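Local coordinates for protein Rubredoxin\:oxygen oxidoreductase (Desulfovibrio gigas, PDB 1E5D) that catalyses the four-electron reduction of one dioxygen molecule to two water molecules, using a diiron centre and flavin mononucleotide, at residues A[32-37]-A[174-179]; A[46-51]-A[130-135]; A[98-103]-A[108-113]; A[354-359]-A[364-369]. One frame throughout, in Å; residues are numbered along the deposited sequence.

Overall arrangement
Contacts 1, 2 and 3 belong to the metallo-beta-lactamase-like part, where all three reach the seven-stranded mixed sheet, whereas contact 4 lies in the flavodoxin part. Contact 3 is nested in sequence within contact 2, itself nested within contact 1. Contacts 1 and 2 touch where strands 33-40 and 46-48 are neighbours, and contacts 2 and 3 touch through Leu130 and Phe101, their centres about 15 Å apart. Contact 1 lies close to the diiron site: the side chain of Thr34 is about 5 Å from that of His226 and that of Asn36 about 9 Å from the mu-oxo-diiron group. Contact 4, away from the annotated sites, has its centre about 41 Å from that of contact 1.

Contact 1 of 4, residues A[32-37]-A[174-179]; sequences GTTYNA and SERFSD
Arg176 reaches from the loop 174-179 to the buried side chains of Thr34 and Asn36, touching both with NH2, one of its two terminal nitrogens. Its chain leaves the backbone with CG beside the backbone N (chi1 -38°) and then folds at both chi2 and chi3, a compact path that delivers the guanidinium to strand 33-40. The nearest approach is to the methyl of Thr34, with NH2 3.5 Å from CG2, and the two side chains run past each other in opposite directions. Thr34 OG1 sits at the edge of the guanidinium, in its plane, while NH2 lies 3.7 Å from Asn36 OD1 without forming a hydrogen bond. The amide of Asn36 is turned 55° from the guanidinium plane. Strand 33-40 is an inner strand of the seven-stranded sheet in the metallo-beta-lactamase-like sandwich, and this contact brings the loop before helix 183-198 up to it. Along the strand, Thr34 and Asn36 are tied to each other: Thr34 OG1 donates to Asn36 OD1 at 2.7 Å, coming in above the carbonyl plane. The Thr34 hydroxyl is set between the backbone N and the carbonyl carbon (chi1 76°), from where it also bonds Gly227 N. Asn36 ND2 bonds the carbonyl oxygens of Pro224 and Gly227, so both ends of the amide are engaged and its rotation is well defined. The backbone oxygen of Thr34 bonds ND1 of His226, an iron-site residue, placing this threonine in the second shell of the diiron centre.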
# COMPACT_ATOMS: atom_id res chain seq x y z
N GLY A 32 -3.95 -17.44 12.18
CA GLY A 32 -2.85 -18.39 12.07
C GLY A 32 -3.11 -19.31 10.89
O GLY A 32 -3.93 -19.01 10.03
N THR A 33 -2.40 -20.42 10.85
CA THR A 33 -2.59 -21.38 9.77
C THR A 33 -1.91 -22.68 10.17
O THR A 33 -1.31 -22.84 11.23
CB THR A 33 -2.03 -20.83 8.45
OG1 THR A 33 -2.25 -21.75 7.38
CG2 THR A 33 -0.52 -20.66 8.54
N THR A 34 -2.01 -23.68 9.29
CA THR A 34 -1.31 -24.92 9.55
C THR A 34 -0.63 -25.37 8.26
O THR A 34 -0.89 -24.90 7.16
CB THR A 34 -2.21 -26.07 10.05
OG1 THR A 34 -2.97 -26.62 8.96
CG2 THR A 34 -3.21 -25.57 11.08
N TYR A 35 0.27 -26.33 8.44
CA TYR A 35 0.89 -26.97 7.28
C TYR A 35 0.62 -28.46 7.42
O TYR A 35 1.16 -29.09 8.33
CB TYR A 35 2.36 -26.58 7.23
CG TYR A 35 2.49 -25.07 7.08
CD1 TYR A 35 2.22 -24.50 5.84
CD2 TYR A 35 2.86 -24.26 8.14
CE1 TYR A 35 2.32 -23.14 5.66
CE2 TYR A 35 2.96 -22.89 7.96
CZ TYR A 35 2.69 -22.34 6.72
OH TYR A 35 2.79 -20.98 6.52
N ASN A 36 -0.24 -28.96 6.55
CA ASN A 36 -0.77 -30.30 6.59
C ASN A 36 -0.11 -31.21 5.57
O ASN A 36 -0.05 -30.91 4.38
CB ASN A 36 -2.29 -30.29 6.35
CG ASN A 36 -3.03 -29.48 7.39
OD1 ASN A 36 -2.53 -29.23 8.48
ND2 ASN A 36 -4.24 -29.05 7.05
N ALA A 37 0.39 -32.33 6.07
CA ALA A 37 0.90 -33.41 5.25
C ALA A 37 0.18 -34.68 5.71
O ALA A 37 -0.30 -34.74 6.85
CB ALA A 37 2.41 -33.54 5.34
N SER A 174 -6.47 -26.11 18.22
CA SER A 174 -6.25 -27.46 18.76
C SER A 174 -7.11 -28.46 17.99
O SER A 174 -6.78 -29.64 17.91
CB SER A 174 -6.56 -27.53 20.24
OG SER A 174 -6.95 -26.27 20.75
N GLU A 175 -8.21 -27.98 17.42
CA GLU A 175 -9.19 -28.77 16.69
C GLU A 175 -8.72 -28.97 15.25
O GLU A 175 -8.44 -27.98 14.57
CB GLU A 175 -10.55 -28.10 16.69
CG GLU A 175 -11.22 -27.73 17.99
CD GLU A 175 -10.49 -26.73 18.85
OE1 GLU A 175 -10.54 -25.51 18.61
OE2 GLU A 175 -9.81 -27.22 19.78
N ARG A 176 -8.62 -30.21 14.78
CA ARG A 176 -8.12 -30.44 13.43
C ARG A 176 -9.23 -30.86 12.46
O ARG A 176 -8.97 -31.10 11.28
CB ARG A 176 -7.01 -31.48 13.43
CG ARG A 176 -6.04 -31.46 14.59
CD ARG A 176 -5.52 -30.07 14.93
NE ARG A 176 -5.16 -29.35 13.71
CZ ARG A 176 -4.00 -29.59 13.09
NH1 ARG A 176 -3.17 -30.48 13.60
NH2 ARG A 176 -3.71 -28.93 11.98
N PHE A 177 -10.47 -30.96 12.94
CA PHE A 177 -11.54 -31.40 12.05
C PHE A 177 -12.67 -30.39 11.93
O PHE A 177 -13.00 -29.69 12.88
CB PHE A 177 -12.08 -32.75 12.54
CG PHE A 177 -11.02 -33.84 12.37
CD1 PHE A 177 -10.75 -34.38 11.12
CD2 PHE A 177 -10.31 -34.30 13.47
CE1 PHE A 177 -9.78 -35.36 10.99
CE2 PHE A 177 -9.35 -35.29 13.34
CZ PHE A 177 -9.09 -35.82 12.09
N SER A 178 -13.24 -30.33 10.73
CA SER A 178 -14.25 -29.32 10.41
C SER A 178 -15.44 -29.40 11.35
O SER A 178 -16.08 -28.38 11.65
CB SER A 178 -14.70 -29.48 8.96
OG SER A 178 -15.21 -30.78 8.72
N ASP A 179 -15.77 -30.59 11.83
CA ASP A 179 -16.93 -30.74 12.70
C ASP A 179 -16.65 -30.27 14.12
O ASP A 179 -17.54 -30.29 14.97
CB ASP A 179 -17.38 -32.20 12.76
CG ASP A 179 -16.29 -33.12 13.28
OD1 ASP A 179 -16.18 -33.32 14.51
OD2 ASP A 179 -15.54 -33.66 12.45

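Contact 2 of 4, residues A[46-51]-A[130-135]; sequences TLFDTV and LSLGKR
Leu132, the residue that meets both Thr46 and Phe48, has its backbone N hydrogen-bonded to Arg135 O at 2.9 Å. That bond closes the tight turn through Gly133 and Lys134, and CB of Leu132 points toward the segment 46-51. Thr46 turns its hydroxyl to the leucine: OG1 lies beside the backbone N (chi1 -58°) and is 3.8 Å from Leu132 CG. CD2 of Leu132 is equally near this oxygen, which therefore rests against the CG-CD2 bond of the leucine in van der Waals contact. The two side chains cross at about a right angle. The turn links strands 129-131 and 136-141 as a beta hairpin at the border of the six-stranded sheet, while Thr46 and Phe48 belong to strand 46-48 of the seven-stranded sheet, so the contact spans the two sheets of the metallo-beta-lactamase-like sandwich. Leu132 also packs on Val137 and Phe155 of the six-stranded sheet. Phe48 offers its ring edge, with CZ 4.4 Å from Leu132 CD2 and the methyl close to the ring plane; this apolar contact is less certain, because Phe48 adopts two conformers. At the turn itself, Asp42 receives the backbone N-H groups of Lys134 and Arg135, one on each carboxylate oxygen, and the Arg135 guanidinium forms a salt bridge with Glu158.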
# COMPACT_ATOMS: atom_id res chain seq x y z
N THR A 46 3.38 -44.05 2.06
CA THR A 46 3.44 -42.79 1.32
C THR A 46 3.13 -41.55 2.14
O THR A 46 2.24 -41.50 2.98
CB THR A 46 2.46 -42.83 0.13
OG1 THR A 46 2.79 -43.93 -0.71
CG2 THR A 46 2.61 -41.57 -0.69
N LEU A 47 3.92 -40.53 1.85
CA LEU A 47 3.79 -39.19 2.40
C LEU A 47 3.23 -38.25 1.34
O LEU A 47 3.82 -38.08 0.26
CB LEU A 47 5.15 -38.72 2.87
CG LEU A 47 5.22 -37.72 4.02
CD1 LEU A 47 5.98 -36.49 3.56
CD2 LEU A 47 3.84 -37.35 4.52
N PHE A 48 2.09 -37.61 1.59
CA PHE A 48 1.54 -36.63 0.67
C PHE A 48 1.83 -35.23 1.22
O PHE A 48 1.67 -35.07 2.43
CB PHE A 48 0.04 -36.78 0.47
CG PHE A 48 -0.39 -38.11 -0.12
CD1 PHE A 48 -0.38 -39.26 0.66
CD2 PHE A 48 -0.80 -38.19 -1.44
CE1 PHE A 48 -0.77 -40.47 0.11
CE2 PHE A 48 -1.19 -39.40 -1.99
CZ PHE A 48 -1.17 -40.55 -1.21
N ASP A 49 2.24 -34.32 0.35
CA ASP A 49 2.61 -32.95 0.70
C ASP A 49 3.89 -32.97 1.54
O ASP A 49 4.46 -34.03 1.78
CB ASP A 49 1.51 -32.24 1.47
CG ASP A 49 0.11 -32.41 0.90
OD1 ASP A 49 0.03 -32.65 -0.33
OD2 ASP A 49 -0.89 -32.29 1.65
N THR A 50 4.29 -31.80 2.00
CA THR A 50 5.50 -31.57 2.84
C THR A 50 5.18 -30.40 3.74
O THR A 50 3.96 -30.14 3.89
CB THR A 50 6.68 -31.47 1.87
OG1 THR A 50 7.52 -32.61 2.16
CG2 THR A 50 7.59 -30.27 1.96
N VAL A 51 6.02 -29.64 4.40
CA VAL A 51 5.62 -28.39 5.05
C VAL A 51 6.59 -27.27 4.72
O VAL A 51 7.57 -27.44 3.99
CB VAL A 51 5.54 -28.57 6.58
CG1 VAL A 51 4.45 -29.57 6.92
CG2 VAL A 51 6.88 -29.03 7.13
N LEU A 130 -2.21 -45.48 -8.93
CA LEU A 130 -0.97 -45.99 -8.37
C LEU A 130 -1.29 -46.93 -7.21
O LEU A 130 -1.97 -46.56 -6.26
CB LEU A 130 -0.09 -44.84 -7.89
CG LEU A 130 1.19 -45.21 -7.15
CD1 LEU A 130 2.23 -45.74 -8.13
CD2 LEU A 130 1.75 -44.02 -6.37
N SER A 131 -0.79 -48.15 -7.33
CA SER A 131 -0.91 -49.14 -6.27
C SER A 131 0.06 -48.81 -5.14
O SER A 131 1.24 -48.59 -5.40
CB SER A 131 -0.62 -50.55 -6.81
OG SER A 131 -0.80 -51.54 -5.81
N LEU A 132 -0.43 -48.75 -3.91
CA LEU A 132 0.47 -48.45 -2.79
C LEU A 132 0.65 -49.71 -1.95
O LEU A 132 1.38 -49.73 -0.97
CB LEU A 132 -0.05 -47.29 -1.96
CG LEU A 132 0.10 -45.87 -2.51
CD1 LEU A 132 -0.33 -45.75 -3.96
CD2 LEU A 132 -0.73 -44.90 -1.67
N GLY A 133 -0.04 -50.74 -2.40
CA GLY A 133 -0.16 -52.05 -1.80
C GLY A 133 -1.62 -52.44 -1.69
O GLY A 133 -2.29 -52.69 -2.69
N LYS A 134 -2.15 -52.47 -0.46
CA LYS A 134 -3.58 -52.73 -0.31
C LYS A 134 -4.40 -51.58 -0.87
O LYS A 134 -5.46 -51.76 -1.47
CB LYS A 134 -3.92 -53.01 1.16
CG LYS A 134 -4.89 -52.02 1.76
CD LYS A 134 -5.03 -52.17 3.26
CE LYS A 134 -6.48 -52.35 3.67
NZ LYS A 134 -7.26 -51.08 3.62
N ARG A 135 -3.94 -50.33 -0.69
CA ARG A 135 -4.75 -49.23 -1.23
C ARG A 135 -4.29 -48.85 -2.62
O ARG A 135 -3.17 -49.15 -3.01
CB ARG A 135 -4.70 -48.02 -0.29
CG ARG A 135 -5.48 -48.25 0.99
CD ARG A 135 -5.23 -47.21 2.06
NE ARG A 135 -4.47 -47.74 3.20
CZ ARG A 135 -5.01 -47.91 4.40
NH1 ARG A 135 -6.29 -47.59 4.57
NH2 ARG A 135 -4.32 -48.38 5.42

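Contact 3 of 4, residues A[98-103]-A[108-113]; sequences EKIFTS and KAMESH
Met110 makes the apolar contact with strand 99-103 through its terminal methyl alone. Its chain runs extended from the helix, with CG anti to the backbone N (chi1 -170°) and chi2 at 180°, and bends only at chi3 to lay CE against the strand. CE is 3.8 Å from Thr102 CB and nearly as close to both gamma atoms of that threonine. Ile100 adds its CG2 branch, 4.1 Å from the same methyl. These residues face inward within a beta-alpha-beta unit, in which helix 104-114 covers strand 99-103 on the way to the parallel strand 121-124. Among the polar interactions, Thr102 OG1 is hydrogen-bonded to Ile77 O on the adjacent strand, and its contact with the Met110 methyl is van der Waals. Ser103 is the N-cap of the helix, its OG taking the backbone N-H of Gly106. Inside the helix, Ala109 O accepts from two donors on opposite faces of its plane, His113 N and His113 ND1, the latter 3.1 Å away with an N-H...O angle of 145°. Ser112 OG is hydrogen-bonded to Asn375 OD1 of the second subunit.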
# COMPACT_ATOMS: atom_id res chain seq x y z
N GLU A 98 11.89 -44.14 -2.62
CA GLU A 98 12.08 -44.83 -3.89
C GLU A 98 11.54 -43.97 -5.02
O GLU A 98 12.07 -43.88 -6.12
CB GLU A 98 11.39 -46.18 -3.82
CG GLU A 98 10.88 -46.73 -5.14
CD GLU A 98 10.36 -48.15 -4.98
OE1 GLU A 98 10.13 -48.56 -3.82
OE2 GLU A 98 10.21 -48.83 -6.01
N LYS A 99 10.43 -43.28 -4.73
CA LYS A 99 9.86 -42.48 -5.80
C LYS A 99 9.19 -41.21 -5.29
O LYS A 99 8.53 -41.14 -4.26
CB LYS A 99 8.85 -43.32 -6.60
CG LYS A 99 9.44 -43.92 -7.87
CD LYS A 99 8.81 -45.26 -8.19
CE LYS A 99 8.85 -45.52 -9.69
NZ LYS A 99 9.76 -44.56 -10.38
N ILE A 100 9.39 -40.17 -6.09
CA ILE A 100 8.74 -38.90 -5.85
C ILE A 100 7.69 -38.69 -6.92
O ILE A 100 8.07 -38.57 -8.09
CB ILE A 100 9.72 -37.72 -5.88
CG1 ILE A 100 10.83 -37.79 -4.82
CG2 ILE A 100 8.96 -36.41 -5.77
CD1 ILE A 100 11.93 -36.77 -5.00
N PHE A 101 6.43 -38.66 -6.52
CA PHE A 101 5.36 -38.43 -7.48
C PHE A 101 4.91 -36.97 -7.52
O PHE A 101 4.60 -36.40 -6.48
CB PHE A 101 4.16 -39.33 -7.16
CG PHE A 101 4.51 -40.80 -7.32
CD1 PHE A 101 4.47 -41.39 -8.57
CD2 PHE A 101 4.87 -41.56 -6.22
CE1 PHE A 101 4.80 -42.72 -8.72
CE2 PHE A 101 5.18 -42.90 -6.36
CZ PHE A 101 5.14 -43.47 -7.62
N THR A 102 4.89 -36.42 -8.73
CA THR A 102 4.43 -35.06 -8.95
C THR A 102 3.76 -34.93 -10.31
O THR A 102 3.90 -35.76 -11.21
CB THR A 102 5.58 -34.04 -8.84
OG1 THR A 102 5.03 -32.72 -8.74
CG2 THR A 102 6.45 -34.06 -10.08
N SER A 103 2.99 -33.85 -10.47
CA SER A 103 2.34 -33.65 -11.76
C SER A 103 3.40 -33.28 -12.80
O SER A 103 4.55 -32.96 -12.51
CB SER A 103 1.28 -32.55 -11.69
OG SER A 103 1.89 -31.27 -11.61
N LYS A 108 8.07 -29.71 -13.60
CA LYS A 108 8.61 -28.49 -14.18
C LYS A 108 8.98 -27.51 -13.08
O LYS A 108 10.12 -27.07 -12.93
CB LYS A 108 7.59 -27.86 -15.13
CG LYS A 108 8.05 -27.62 -16.55
CD LYS A 108 8.02 -28.88 -17.40
CE LYS A 108 9.24 -28.96 -18.30
NZ LYS A 108 10.18 -30.04 -17.90
N ALA A 109 7.98 -27.16 -12.27
CA ALA A 109 8.20 -26.24 -11.17
C ALA A 109 9.22 -26.82 -10.20
O ALA A 109 9.97 -26.10 -9.52
CB ALA A 109 6.88 -25.93 -10.48
N MET A 110 9.28 -28.15 -10.13
CA MET A 110 10.22 -28.71 -9.15
C MET A 110 11.65 -28.41 -9.57
O MET A 110 12.55 -28.29 -8.74
CB MET A 110 9.99 -30.21 -9.00
CG MET A 110 10.75 -30.84 -7.84
SD MET A 110 10.38 -32.61 -7.75
CE MET A 110 8.68 -32.54 -7.18
N GLU A 111 11.91 -28.27 -10.88
CA GLU A 111 13.30 -27.99 -11.24
C GLU A 111 13.65 -26.51 -11.06
O GLU A 111 14.75 -26.22 -10.58
CB GLU A 111 13.63 -28.41 -12.67
CG GLU A 111 12.50 -29.08 -13.42
CD GLU A 111 12.85 -29.34 -14.88
OE1 GLU A 111 12.61 -28.45 -15.71
OE2 GLU A 111 13.38 -30.44 -15.18
N SER A 112 12.75 -25.59 -11.41
CA SER A 112 13.06 -24.16 -11.29
C SER A 112 13.04 -23.68 -9.85
O SER A 112 13.49 -22.58 -9.54
CB SER A 112 12.09 -23.35 -12.14
OG SER A 112 10.75 -23.65 -11.77
N HIS A 113 12.51 -24.49 -8.94
CA HIS A 113 12.60 -24.21 -7.52
C HIS A 113 13.82 -24.91 -6.91
O HIS A 113 14.53 -24.31 -6.10
CB HIS A 113 11.36 -24.67 -6.76
CG HIS A 113 10.19 -23.76 -6.74
ND1 HIS A 113 9.25 -23.69 -7.75
CD2 HIS A 113 9.78 -22.87 -5.81
CE1 HIS A 113 8.33 -22.80 -7.44
NE2 HIS A 113 8.63 -22.28 -6.26

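Contact 4 of 4, residues A[354-359]-A[364-369]; sequences VLAEWL and FDMPAT
The backbone joins the last turn of helix 350-361 to the following loop by a hydrogen bond from Phe364 N to Leu359 O, 3.1 Å long with an N-H...O angle of 157°, the donor standing 37° out of the carbonyl plane. The bond links residues five apart, where the alpha-helical hydrogen bond links residues four apart, and so draws the chain back against the helix it has just left. Phe364 CB is also close, 3.3 Å from Leu359 O. The two side chains cross at an oblique angle, CD2 of Phe364 meeting CD2 of Leu359 at 4.1 Å. Two residues on, Met366 comes back to the helix and crosses Leu359 at about a right angle. Here the sulfur does the touching: SD is 3.4 Å from Leu359 CB, a close approach, and 3.8 Å from Leu359 CD1. Bends at chi2 (-93°) and chi3 fold the methionine so that CE also reaches Ala356 CB, one turn earlier, at 4.5 Å. Phe364 thus meets the CD2 branch of Leu359, and Met366 its CB and CD1. Both Leu359 and Phe364 also pack on strand 306-310, while Asp365 pairs with Lys399 of helix 379-400. The contact belongs to the flavodoxin-like fold, in the crossover from strand 338-345 through helix 350-361 to the edge strand 371-374. The one directional bond between the segments ties the chain leaving the helix back to its last turn, and the remaining cohesion between them comes from apolar and sulfur contacts centred on one leucine.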
# COMPACT_ATOMS: atom_id res chain seq x y z
N VAL A 354 -9.61 8.54 -12.81
CA VAL A 354 -8.76 7.38 -12.65
C VAL A 354 -9.49 6.21 -11.99
O VAL A 354 -9.37 5.06 -12.44
CB VAL A 354 -7.51 7.71 -11.80
CG1 VAL A 354 -6.82 6.43 -11.38
CG2 VAL A 354 -6.57 8.60 -12.60
N LEU A 355 -10.24 6.48 -10.93
CA LEU A 355 -10.96 5.38 -10.29
C LEU A 355 -11.89 4.71 -11.28
O LEU A 355 -11.96 3.48 -11.36
CB LEU A 355 -11.71 5.90 -9.06
CG LEU A 355 -10.76 6.35 -7.93
CD1 LEU A 355 -11.53 7.05 -6.82
CD2 LEU A 355 -9.99 5.16 -7.41
N ALA A 356 -12.58 5.53 -12.06
CA ALA A 356 -13.49 5.04 -13.10
C ALA A 356 -12.75 4.13 -14.07
O ALA A 356 -13.25 3.05 -14.39
CB ALA A 356 -14.15 6.18 -13.84
N GLU A 357 -11.58 4.54 -14.54
CA GLU A 357 -10.83 3.70 -15.47
C GLU A 357 -10.50 2.35 -14.85
O GLU A 357 -10.48 1.32 -15.53
CB GLU A 357 -9.54 4.39 -15.91
CG GLU A 357 -8.95 3.90 -17.21
CD GLU A 357 -8.46 5.04 -18.10
OE1 GLU A 357 -8.05 6.09 -17.56
OE2 GLU A 357 -8.49 4.87 -19.34
N TRP A 358 -10.24 2.36 -13.54
CA TRP A 358 -9.91 1.14 -12.83
C TRP A 358 -11.13 0.21 -12.78
O TRP A 358 -11.05 -0.96 -13.11
CB TRP A 358 -9.46 1.42 -11.40
CG TRP A 358 -8.04 1.73 -11.13
CD1 TRP A 358 -7.47 2.98 -11.02
CD2 TRP A 358 -6.97 0.79 -10.92
NE1 TRP A 358 -6.13 2.87 -10.76
CE2 TRP A 358 -5.80 1.54 -10.70
CE3 TRP A 358 -6.90 -0.61 -10.91
CZ2 TRP A 358 -4.56 0.92 -10.46
CZ3 TRP A 358 -5.68 -1.21 -10.68
CH2 TRP A 358 -4.52 -0.45 -10.46
N LEU A 359 -12.26 0.78 -12.34
CA LEU A 359 -13.45 -0.05 -12.20
C LEU A 359 -13.87 -0.63 -13.54
O LEU A 359 -14.04 -1.84 -13.69
CB LEU A 359 -14.58 0.76 -11.55
CG LEU A 359 -14.27 1.27 -10.14
CD1 LEU A 359 -15.54 1.77 -9.46
CD2 LEU A 359 -13.60 0.19 -9.31
N PHE A 364 -16.37 -3.83 -14.29
CA PHE A 364 -17.44 -3.45 -13.38
C PHE A 364 -18.50 -2.62 -14.10
O PHE A 364 -18.17 -1.87 -15.02
CB PHE A 364 -16.86 -2.66 -12.20
CG PHE A 364 -16.12 -3.53 -11.19
CD1 PHE A 364 -15.64 -4.78 -11.54
CD2 PHE A 364 -15.92 -3.09 -9.89
CE1 PHE A 364 -14.98 -5.57 -10.63
CE2 PHE A 364 -15.26 -3.88 -8.98
CZ PHE A 364 -14.78 -5.12 -9.34
N ASP A 365 -19.75 -2.73 -13.68
CA ASP A 365 -20.81 -1.89 -14.24
C ASP A 365 -20.88 -0.56 -13.50
O ASP A 365 -20.99 -0.53 -12.27
CB ASP A 365 -22.15 -2.61 -14.22
CG ASP A 365 -22.21 -3.85 -15.09
OD1 ASP A 365 -21.23 -4.21 -15.78
OD2 ASP A 365 -23.28 -4.52 -15.09
N MET A 366 -20.84 0.54 -14.23
CA MET A 366 -20.86 1.90 -13.74
C MET A 366 -22.12 2.65 -14.15
O MET A 366 -22.10 3.55 -14.98
CB MET A 366 -19.65 2.68 -14.27
CG MET A 366 -18.33 1.92 -14.17
SD MET A 366 -17.42 2.27 -12.67
CE MET A 366 -17.78 4.00 -12.40
N PRO A 367 -23.24 2.30 -13.54
CA PRO A 367 -24.50 2.94 -13.91
C PRO A 367 -24.50 4.42 -13.57
O PRO A 367 -25.13 5.26 -14.21
CB PRO A 367 -25.52 2.21 -13.03
CG PRO A 367 -24.74 1.67 -11.89
CD PRO A 367 -23.39 1.31 -12.46
N ALA A 368 -23.75 4.78 -12.53
CA ALA A 368 -23.75 6.19 -12.13
C ALA A 368 -22.39 6.84 -12.37
O ALA A 368 -21.32 6.25 -12.26
CB ALA A 368 -24.17 6.29 -10.68
N THR A 369 -22.47 8.11 -12.73
CA THR A 369 -21.32 8.97 -12.96
C THR A 369 -20.61 9.25 -11.64
O THR A 369 -21.30 9.49 -10.65
CB THR A 369 -21.76 10.31 -13.59
OG1 THR A 369 -23.17 10.27 -13.85
CG2 THR A 369 -21.07 10.53 -14.92